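Local coordinates for 6-pyruvoyl tetrahydrobiopterin synthase (Plasmodium vivax, PDB 3LX3), which belongs to the 6-pyruvoyl tetrahydropterin synthase family and forms a six-chain assembly that binds zinc and, in this crystal, 2-amino-1,5-dihydropteridine-4,6-dione, at residues 108-111 against 112-116; 117-121 against 122-126; 139-142 against 143-147; 147-150 against 151-155. All blocks are in the same frame, centred on the assembly; numbering follows the deposited sequence.

Interaction 1: residues 108-111 against 112-116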
loop_
_atom_site.group_PDB
_atom_site.type_symbol
_atom_site.label_atom_id
_atom_site.label_comp_id
_atom_site.label_asym_id
_atom_site.label_seq_id
_atom_site.Cartn_x
_atom_site.Cartn_y
_atom_site.Cartn_z
ATOM N N LYS A 108 28.834 1.802 27.286
ATOM C CA LYS A 108 29.172 0.382 27.217
ATOM C C LYS A 108 28.035 -0.399 27.882
ATOM O O LYS A 108 27.637 -0.112 29.004
ATOM C CB LYS A 108 30.521 0.104 27.864
ATOM C CG LYS A 108 30.879 -1.382 27.981
ATOM C CD LYS A 108 32.209 -1.533 28.659
ATOM C CE LYS A 108 32.536 -2.984 28.849
ATOM N NZ LYS A 108 33.863 -3.144 29.531
ATOM N N ILE A 109 27.499 -1.378 27.181
ATOM C CA ILE A 109 26.367 -2.144 27.639
ATOM C C ILE A 109 26.805 -3.582 27.804
ATOM O O ILE A 109 27.313 -4.169 26.860
ATOM C CB ILE A 109 25.212 -2.125 26.624
ATOM C CG1 ILE A 109 24.796 -0.683 26.321
ATOM C CG2 ILE A 109 23.995 -2.938 27.163
ATOM C CD1 ILE A 109 23.721 -0.589 25.242
ATOM N N THR A 110 26.643 -4.132 29.005
ATOM C CA THR A 110 26.980 -5.516 29.284
ATOM C C THR A 110 25.695 -6.271 29.617
ATOM O O THR A 110 24.876 -5.822 30.431
ATOM C CB THR A 110 27.963 -5.662 30.417
ATOM O OG1 THR A 110 29.136 -4.870 30.146
ATOM C CG2 THR A 110 28.376 -7.124 30.585
ATOM N N CYS A 111 25.505 -7.398 28.961
ATOM C CA CYS A 111 24.269 -8.186 29.072
ATOM C C CYS A 111 24.421 -9.315 30.106
ATOM O O CYS A 111 25.534 -9.601 30.563
ATOM C CB CYS A 111 23.921 -8.792 27.742
ATOM S SG CYS A 111 23.667 -7.468 26.487
ATOM N N GLU A 112 23.313 -9.961 30.443
ATOM C CA GLU A 112 23.273 -11.089 31.380
ATOM C C GLU A 112 24.157 -12.247 30.933
ATOM O O GLU A 112 24.689 -12.991 31.760
ATOM C CB GLU A 112 21.853 -11.688 31.483
ATOM C CG GLU A 112 20.738 -10.856 32.083
ATOM C CD GLU A 112 19.466 -11.727 32.329
ATOM O OE1 GLU A 112 19.062 -11.815 33.505
ATOM O OE2 GLU A 112 18.918 -12.353 31.375
ATOM N N ASP A 113 24.269 -12.434 29.605
ATOM C CA ASP A 113 25.075 -13.510 29.022
ATOM C C ASP A 113 26.551 -13.060 28.826
ATOM O O ASP A 113 27.345 -13.748 28.153
ATOM C CB ASP A 113 24.434 -14.021 27.721
ATOM C CG ASP A 113 24.423 -12.977 26.606
ATOM O OD1 ASP A 113 24.960 -11.871 26.823
ATOM O OD2 ASP A 113 23.859 -13.271 25.523
ATOM N N ASN A 114 26.879 -11.906 29.418
ATOM C CA ASN A 114 28.201 -11.250 29.380
ATOM C C ASN A 114 28.593 -10.664 28.027
ATOM O O ASN A 114 29.711 -10.145 27.911
ATOM C CB ASN A 114 29.311 -12.127 30.003
ATOM C CG ASN A 114 29.299 -12.023 31.534
ATOM O OD1 ASN A 114 28.862 -12.934 32.224
ATOM N ND2 ASN A 114 29.715 -10.861 32.052
ATOM N N SER A 115 27.650 -10.628 27.072
ATOM C CA SER A 115 27.870 -9.933 25.783
ATOM C C SER A 115 28.099 -8.463 26.078
ATOM O O SER A 115 27.466 -7.918 26.968
ATOM C CB SER A 115 26.669 -10.058 24.880
ATOM O OG SER A 115 26.543 -11.412 24.438
ATOM N N GLU A 116 28.975 -7.834 25.319
ATOM C CA GLU A 116 29.334 -6.426 25.512
ATOM C C GLU A 116 29.168 -5.660 24.207
ATOM O O GLU A 116 29.569 -6.125 23.115
ATOM C CB GLU A 116 30.788 -6.270 25.999
ATOM C CG GLU A 116 31.079 -6.733 27.433
ATOM C CD GLU A 116 32.546 -6.449 27.831
ATOM O OE1 GLU A 116 33.254 -5.778 27.062
ATOM O OE2 GLU A 116 32.952 -6.883 28.925
HETATM O O HOH W 1 31.510 -5.624 30.871
#
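A 3:5 beta hairpin, made of a type I turn from C111 to N114 followed by a G1 bulge, joins strand 106-111 to strand 116-120 and pairs C111 with S115. The assignment rests on two backbone bonds, C111 N to S115 O (2.8 Å) and N114 N to C111 O (2.9 Å), and on the positive phi of N114 (70°). Within the loop, D113 forms an Asx turn: D113 OD1 accepts from S115 N at 3.0 Å and from S115 OG at 2.9 Å. Both donors come from the same face of the carboxylate and lie well out of its plane, while D113 OD2 forms a salt bridge with R44. C111 CB lies against D113 OD1 across the turn. Past the bulge, T110 and E116 form a non-hydrogen-bonded antiparallel pair with side chains alongside each other on one sheet face. K108 reaches over from its strand with CG anti to the backbone N (chi1 173°) and the rest of the chain extended. K108 CE comes within 3.4 Å of E116 OE1, and the NZ to OE1 salt bridge is long. E116 OE2 accepts at 2.7 Å from a water that also lies 2.6 Å from T110 OG1.

Interaction 2: residues 117-121 against 122-126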
loop_
_atom_site.group_PDB
_atom_site.type_symbol
_atom_site.label_atom_id
_atom_site.label_comp_id
_atom_site.label_asym_id
_atom_site.label_seq_id
_atom_site.Cartn_x
_atom_site.Cartn_y
_atom_site.Cartn_z
ATOM N N TYR A 117 28.621 -4.436 24.329
ATOM C CA TYR A 117 28.499 -3.472 23.241
ATOM C C TYR A 117 29.113 -2.166 23.674
ATOM O O TYR A 117 29.077 -1.811 24.879
ATOM C CB TYR A 117 26.989 -3.194 22.970
ATOM C CG TYR A 117 26.218 -4.414 22.561
ATOM C CD1 TYR A 117 25.940 -4.690 21.234
ATOM C CD2 TYR A 117 25.783 -5.308 23.512
ATOM C CE1 TYR A 117 25.253 -5.833 20.893
ATOM C CE2 TYR A 117 25.108 -6.447 23.166
ATOM C CZ TYR A 117 24.854 -6.710 21.832
ATOM O OH TYR A 117 24.184 -7.883 21.502
ATOM N N SER A 118 29.570 -1.370 22.728
ATOM C CA SER A 118 29.967 -0.006 23.047
ATOM C C SER A 118 29.633 0.900 21.871
ATOM O O SER A 118 29.906 0.561 20.726
ATOM C CB SER A 118 31.453 0.051 23.322
ATOM O OG SER A 118 31.810 1.382 23.712
ATOM N N PHE A 119 28.982 2.025 22.180
ATOM C CA PHE A 119 28.588 2.979 21.158
ATOM C C PHE A 119 28.898 4.388 21.627
ATOM O O PHE A 119 28.784 4.672 22.798
ATOM C CB PHE A 119 27.044 2.970 20.954
ATOM C CG PHE A 119 26.382 1.611 20.808
ATOM C CD1 PHE A 119 26.841 0.700 19.901
ATOM C CD2 PHE A 119 25.315 1.244 21.581
ATOM C CE1 PHE A 119 26.202 -0.554 19.762
ATOM C CE2 PHE A 119 24.717 -0.041 21.394
ATOM C CZ PHE A 119 25.139 -0.839 20.462
ATOM N N PRO A 120 29.276 5.302 20.700
ATOM C CA PRO A 120 29.357 6.668 21.121
ATOM C C PRO A 120 28.043 7.140 21.759
ATOM O O PRO A 120 26.974 6.789 21.277
ATOM C CB PRO A 120 29.583 7.425 19.824
ATOM C CG PRO A 120 30.179 6.394 18.872
ATOM C CD PRO A 120 29.479 5.147 19.263
ATOM N N LYS A 121 28.124 7.914 22.827
ATOM C CA LYS A 121 26.921 8.421 23.508
ATOM C C LYS A 121 26.019 9.165 22.550
ATOM O O LYS A 121 24.807 9.037 22.617
ATOM C CB LYS A 121 27.298 9.338 24.678
ATOM C CG LYS A 121 27.961 8.660 25.854
ATOM C CD LYS A 121 28.416 9.694 26.889
ATOM C CE LYS A 121 29.180 9.100 28.028
ATOM N NZ LYS A 121 29.602 10.263 28.966
ATOM N N ARG A 122 26.625 9.929 21.633
ATOM C CA ARG A 122 25.859 10.750 20.683
ATOM C C ARG A 122 25.101 9.917 19.656
ATOM O O ARG A 122 24.170 10.427 19.022
ATOM C CB ARG A 122 26.760 11.750 19.971
ATOM C CG ARG A 122 27.822 11.183 19.080
ATOM C CD ARG A 122 28.584 12.307 18.348
ATOM N NE ARG A 122 27.637 13.098 17.559
ATOM C CZ ARG A 122 27.291 12.864 16.292
ATOM N NH1 ARG A 122 26.395 13.645 15.704
ATOM N NH2 ARG A 122 27.848 11.884 15.595
ATOM N N ASP A 123 25.462 8.641 19.512
ATOM C CA ASP A 123 24.743 7.740 18.599
ATOM C C ASP A 123 23.518 7.147 19.283
ATOM O O ASP A 123 22.735 6.448 18.648
ATOM C CB ASP A 123 25.631 6.568 18.148
ATOM C CG ASP A 123 26.639 6.948 17.107
ATOM O OD1 ASP A 123 27.326 8.017 17.216
ATOM O OD2 ASP A 123 26.847 6.147 16.144
ATOM N N CYS A 124 23.358 7.379 20.577
ATOM C CA CYS A 124 22.295 6.773 21.354
ATOM C C CYS A 124 21.269 7.820 21.800
ATOM O O CYS A 124 21.640 8.992 22.048
ATOM C CB CYS A 124 22.845 6.121 22.611
ATOM S SG CYS A 124 24.093 4.832 22.320
ATOM N N VAL A 125 20.023 7.360 21.911
ATOM C CA VAL A 125 18.994 8.147 22.556
ATOM C C VAL A 125 18.582 7.387 23.797
ATOM O O VAL A 125 18.130 6.231 23.705
ATOM C CB VAL A 125 17.859 8.517 21.600
ATOM C CG1 VAL A 125 18.378 9.555 20.582
ATOM C CG2 VAL A 125 17.250 7.300 20.887
ATOM N N GLN A 126 18.791 8.036 24.945
ATOM C CA GLN A 126 18.470 7.440 26.224
ATOM C C GLN A 126 17.001 7.719 26.512
ATOM O O GLN A 126 16.585 8.882 26.721
ATOM C CB GLN A 126 19.326 7.992 27.371
ATOM C CG GLN A 126 20.695 7.377 27.455
ATOM C CD GLN A 126 21.288 7.599 28.811
ATOM O OE1 GLN A 126 21.557 8.742 29.181
ATOM N NE2 GLN A 126 21.461 6.522 29.576
#
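D123 turns its side chain back across the P120 ring, and its atoms can be followed outward one by one. D123 CB starts 3.4 Å from P120 O, the same carbonyl oxygen that accepts a hydrogen bond from D123 N. With CG anti to its own carbonyl carbon (chi1 -77°), the carboxylate is carried over the proline: D123 CG lies 4.0 Å from both P120 CG and P120 CD, and D123 OD1 comes to 3.5 Å from P120 CB. The two side chains cross at a slant, and the proline carbons flank the carboxylate. Its oxygens are taken up by the second subunit. OD1 makes a salt bridge with R44 of that chain, and OD2 accepts from Y117 OH and L47 N of the same chain.

The backbone explains how D123 reaches this position. D123 N bonds to P120 O (3.0 Å) and C124 N bonds to K121 O (3.0 Å), two successive i to i+3 bonds. On another side of the turn, C124 SG packs against F119 CB at 3.7 Å. The sulfur of C124 also stands 5.1 Å from the F119 ring centroid, an oblique Cys sulfur-aromatic contact that lies 71° off the ring normal. Overlapping i to i+3 turns of this kind are the signature of a short 3-10 turn, here joining strand 116-120 to strand 124-127 and presenting D123 to the subunit interface of the hexamer.

Interaction 3: residues 139-142 against 143-147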
loop_
_atom_site.group_PDB
_atom_site.type_symbol
_atom_site.label_atom_id
_atom_site.label_comp_id
_atom_site.label_asym_id
_atom_site.label_seq_id
_atom_site.Cartn_x
_atom_site.Cartn_y
_atom_site.Cartn_z
ATOM N N LEU A 139 4.280 3.885 24.488
ATOM C CA LEU A 139 3.944 4.641 25.690
ATOM C C LEU A 139 4.773 5.921 25.816
ATOM O O LEU A 139 4.251 6.970 26.152
ATOM C CB LEU A 139 4.082 3.794 26.982
ATOM C CG LEU A 139 3.058 2.734 27.348
ATOM C CD1 LEU A 139 3.529 2.072 28.661
ATOM C CD2 LEU A 139 1.644 3.329 27.541
ATOM N N TYR A 140 6.079 5.804 25.554
ATOM C CA TYR A 140 6.977 6.932 25.628
ATOM C C TYR A 140 6.542 8.005 24.615
ATOM O O TYR A 140 6.459 9.195 24.947
ATOM C CB TYR A 140 8.426 6.479 25.343
ATOM C CG TYR A 140 9.337 7.646 25.178
ATOM C CD1 TYR A 140 9.732 8.385 26.269
ATOM C CD2 TYR A 140 9.796 8.014 23.914
ATOM C CE1 TYR A 140 10.560 9.473 26.129
ATOM C CE2 TYR A 140 10.623 9.108 23.769
ATOM C CZ TYR A 140 11.006 9.821 24.877
ATOM O OH TYR A 140 11.826 10.923 24.738
ATOM N N ILE A 141 6.267 7.569 23.385
ATOM C CA ILE A 141 5.901 8.522 22.320
ATOM C C ILE A 141 4.589 9.208 22.637
ATOM O O ILE A 141 4.451 10.429 22.414
ATOM C CB ILE A 141 5.877 7.851 20.962
ATOM C CG1 ILE A 141 7.305 7.501 20.562
ATOM C CG2 ILE A 141 5.202 8.739 19.892
ATOM C CD1 ILE A 141 7.442 6.837 19.252
ATOM N N LEU A 142 3.624 8.455 23.129
ATOM C CA LEU A 142 2.346 9.052 23.511
ATOM C C LEU A 142 2.541 10.171 24.537
ATOM O O LEU A 142 1.983 11.267 24.409
ATOM C CB LEU A 142 1.399 7.991 24.093
ATOM C CG LEU A 142 0.042 8.460 24.630
ATOM C CD1 LEU A 142 -0.757 9.114 23.511
ATOM C CD2 LEU A 142 -0.699 7.269 25.224
ATOM N N ASN A 143 3.319 9.885 25.586
ATOM C CA ASN A 143 3.580 10.890 26.600
ATOM C C ASN A 143 4.279 12.121 26.009
ATOM O O ASN A 143 3.903 13.267 26.288
ATOM C CB ASN A 143 4.427 10.305 27.727
ATOM C CG ASN A 143 4.559 11.251 28.891
ATOM O OD1 ASN A 143 3.589 11.521 29.583
ATOM N ND2 ASN A 143 5.765 11.757 29.113
ATOM N N GLN A 144 5.267 11.895 25.167
ATOM C CA GLN A 144 6.014 12.990 24.531
ATOM C C GLN A 144 5.118 13.818 23.636
ATOM O O GLN A 144 5.244 15.048 23.592
ATOM C CB GLN A 144 7.203 12.474 23.731
ATOM C CG GLN A 144 8.344 11.940 24.541
ATOM C CD GLN A 144 8.926 12.955 25.503
ATOM O OE1 GLN A 144 8.853 12.799 26.720
ATOM N NE2 GLN A 144 9.432 14.028 24.955
ATOM N N LEU A 145 4.207 13.157 22.929
ATOM C CA LEU A 145 3.306 13.880 22.013
ATOM C C LEU A 145 2.322 14.768 22.734
ATOM O O LEU A 145 2.022 15.896 22.295
ATOM C CB LEU A 145 2.552 12.920 21.085
ATOM C CG LEU A 145 3.297 12.464 19.847
ATOM C CD1 LEU A 145 2.470 11.405 19.085
ATOM C CD2 LEU A 145 3.592 13.715 18.937
ATOM N N ILE A 146 1.786 14.281 23.843
ATOM C CA ILE A 146 0.871 15.078 24.604
ATOM C C ILE A 146 1.618 16.301 25.144
ATOM O O ILE A 146 1.087 17.406 25.114
ATOM C CB ILE A 146 0.196 14.236 25.719
ATOM C CG1 ILE A 146 -0.799 13.262 25.081
ATOM C CG2 ILE A 146 -0.458 15.143 26.768
ATOM C CD1 ILE A 146 -1.178 12.128 25.991
ATOM N N GLU A 147 2.860 16.113 25.591
ATOM C CA GLU A 147 3.674 17.248 26.059
ATOM C C GLU A 147 3.961 18.269 24.955
ATOM O O GLU A 147 3.881 19.482 25.170
ATOM C CB GLU A 147 5.002 16.777 26.677
ATOM C CG GLU A 147 4.871 16.061 28.014
ATOM C CD GLU A 147 6.208 15.957 28.775
ATOM O OE1 GLU A 147 7.050 16.882 28.658
ATOM O OE2 GLU A 147 6.400 14.960 29.506
#
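Helix 134-149 holds this contact, and Y140 meets Q144 one turn further on. Regular i to i+4 backbone bonds carry the helix through, from N143 N to L139 O (3.1 Å) to I146 N to L142 O (3.1 Å). On one flank, Q144 CG sits over a face of the Y140 ring, 3.7 Å from the centroid and 23° off the normal, a CH-pi contact displaced toward the rim at CZ. CG anti to its carbonyl carbon (chi1 -71°) puts it over the ring; the bend at the second torsion then folds Q144 CD to 3.6 Å from Y140 OH. The amide plane lies only 12° from the ring plane. Two apolar pairs follow the same spacing elsewhere round the helix. I141 CG2 touches L145 CD1 at 3.9 Å, and L142 CD1 touches I146 CD1 at 3.9 Å; within each pair the branches run side by side in the same direction. L142 and I146 pack on strands 161-167 and 172-179, whereas L145 also meets V78 and V81 of helix 71-85. N143 OD1 is hydrogen-bonded to R178 NH2. A helix that faces both an antiparallel sheet and a neighbouring helix in this way fits the two-layer T-fold of this family.

Interaction 4: residues 147-150 against 151-155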
loop_
_atom_site.group_PDB
_atom_site.type_symbol
_atom_site.label_atom_id
_atom_site.label_comp_id
_atom_site.label_asym_id
_atom_site.label_seq_id
_atom_site.Cartn_x
_atom_site.Cartn_y
_atom_site.Cartn_z
ATOM N N GLU A 147 2.860 16.113 25.591
ATOM C CA GLU A 147 3.674 17.248 26.059
ATOM C C GLU A 147 3.961 18.269 24.955
ATOM O O GLU A 147 3.881 19.482 25.170
ATOM C CB GLU A 147 5.002 16.777 26.677
ATOM C CG GLU A 147 4.871 16.061 28.014
ATOM C CD GLU A 147 6.208 15.957 28.775
ATOM O OE1 GLU A 147 7.050 16.882 28.658
ATOM O OE2 GLU A 147 6.400 14.960 29.506
ATOM N N GLU A 148 4.290 17.770 23.771
ATOM C CA GLU A 148 4.665 18.637 22.645
ATOM C C GLU A 148 3.500 19.392 22.042
ATOM O O GLU A 148 3.660 20.566 21.669
ATOM C CB GLU A 148 5.360 17.831 21.542
ATOM C CG GLU A 148 6.723 17.293 21.948
ATOM C CD GLU A 148 7.845 18.311 21.838
ATOM O OE1 GLU A 148 7.587 19.479 21.481
ATOM O OE2 GLU A 148 9.006 17.900 22.084
ATOM N N ILE A 149 2.348 18.736 21.909
ATOM C CA ILE A 149 1.132 19.435 21.439
ATOM C C ILE A 149 0.588 20.375 22.509
ATOM O O ILE A 149 0.059 21.455 22.175
ATOM C CB ILE A 149 0.052 18.446 20.934
ATOM C CG1 ILE A 149 0.621 17.596 19.796
ATOM C CG2 ILE A 149 -1.213 19.216 20.432
ATOM C CD1 ILE A 149 -0.211 16.341 19.405
ATOM N N ASP A 150 0.751 19.945 23.765
ATOM C CA ASP A 150 0.421 20.664 25.002
ATOM C C ASP A 150 -0.970 20.277 25.493
ATOM O O ASP A 150 -1.952 20.435 24.766
ATOM C CB ASP A 150 0.498 22.185 24.835
ATOM C CG ASP A 150 0.308 22.917 26.146
ATOM O OD1 ASP A 150 1.198 22.843 27.043
ATOM O OD2 ASP A 150 -0.750 23.552 26.284
ATOM N N LEU A 151 -1.055 19.776 26.722
ATOM C CA LEU A 151 -2.310 19.244 27.216
ATOM C C LEU A 151 -3.370 20.336 27.351
ATOM O O LEU A 151 -4.505 20.119 26.913
ATOM C CB LEU A 151 -2.101 18.482 28.535
ATOM C CG LEU A 151 -3.349 17.954 29.217
ATOM C CD1 LEU A 151 -4.038 16.913 28.348
ATOM C CD2 LEU A 151 -2.950 17.372 30.596
ATOM N N PRO A 152 -3.025 21.520 27.916
ATOM C CA PRO A 152 -4.057 22.559 27.944
ATOM C C PRO A 152 -4.565 22.974 26.576
ATOM O O PRO A 152 -5.747 23.233 26.421
ATOM C CB PRO A 152 -3.361 23.749 28.638
ATOM C CG PRO A 152 -2.354 23.137 29.486
ATOM C CD PRO A 152 -1.905 21.838 28.822
ATOM N N PHE A 153 -3.680 23.022 25.583
ATOM C CA PHE A 153 -4.112 23.331 24.224
ATOM C C PHE A 153 -5.052 22.258 23.700
ATOM O O PHE A 153 -6.089 22.580 23.096
ATOM C CB PHE A 153 -2.932 23.502 23.264
ATOM C CG PHE A 153 -3.352 23.756 21.833
ATOM C CD1 PHE A 153 -4.093 24.881 21.498
ATOM C CD2 PHE A 153 -3.022 22.858 20.832
ATOM C CE1 PHE A 153 -4.486 25.114 20.186
ATOM C CE2 PHE A 153 -3.415 23.070 19.539
ATOM C CZ PHE A 153 -4.155 24.195 19.211
ATOM N N LEU A 154 -4.719 20.985 23.937
ATOM C CA LEU A 154 -5.612 19.899 23.511
ATOM C C LEU A 154 -7.001 20.087 24.145
ATOM O O LEU A 154 -8.035 19.918 23.477
ATOM C CB LEU A 154 -5.024 18.521 23.849
ATOM C CG LEU A 154 -3.837 18.080 22.977
ATOM C CD1 LEU A 154 -2.985 17.005 23.641
ATOM C CD2 LEU A 154 -4.344 17.556 21.670
ATOM N N LYS A 155 -7.032 20.434 25.406
ATOM C CA LYS A 155 -8.312 20.632 26.059
ATOM C C LYS A 155 -9.095 21.848 25.535
ATOM O O LYS A 155 -10.333 21.795 25.451
ATOM C CB LYS A 155 -8.146 20.619 27.573
ATOM C CG LYS A 155 -7.685 19.227 28.051
ATOM C CD LYS A 155 -7.799 18.992 29.546
ATOM C CE LYS A 155 -9.247 18.849 30.007
ATOM N NZ LYS A 155 -9.985 17.672 29.479
#
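The carboxylate of D150 reaches forward to F153 N, and its side-chain torsion makes this possible. CG stands anti to the backbone N (chi1 -174°), beside the carbonyl carbon, which swings OD2 over the start of the next helix. There D150 OD2 accepts from F153 N at 3.1 Å, on its anti side and 29° out of the carboxylate plane. The P152 ring crosses this group at about a right angle, with P152 CD 3.3 Å from D150 OD2; having no N-H, P152 offers no rival donor. D150 is thus the N-cap of helix 151-156, and its positive phi (95°) marks the break from helix 134-149 just before it. Its backbone also takes part: L154 N bonds to D150 O at 2.9 Å.

I149, the last helical residue before the break, spans the junction with its CG2 branch. That methyl is anti to the backbone N, and I149 CG2 meets L154 CD2 at 3.8 Å, the two side chains lying roughly perpendicular. F153, also with CG anti to its N, sends its ring past the end of the first helix, placing F153 CD2 3.6 Å from I149 O and 4.1 Å from I149 CG2. The ring goes on to touch I73 of helix 71-85, and both I149 and L154 rest on M162 of strand 161-167.

The four contacts fall into two joined pairs. Interaction 1 and the 117-120 strand of interaction 2 share one small sheet: I109 N lies 2.8 Å from Y117 O, a probable hydrogen bond, and C111 SG packs 3.8 Å from Y117 CE2. Both also touch the second subunit. Interactions 3 and 4 share E147, and I146 CG2 meets L151 CB at 4.1 Å across the helix break. Between the pairs, 117-126 and 139-147 come within about 6 Å at their nearest atoms, while the centres of interactions 1 and 4 are 40 Å apart. None lines a site directly: the D123 side chain is about 11 Å from a zinc ion, and the F153 and L139 side chains are about 11 and 12 Å from bound 2-amino-1,5-dihydropteridine-4,6-dione.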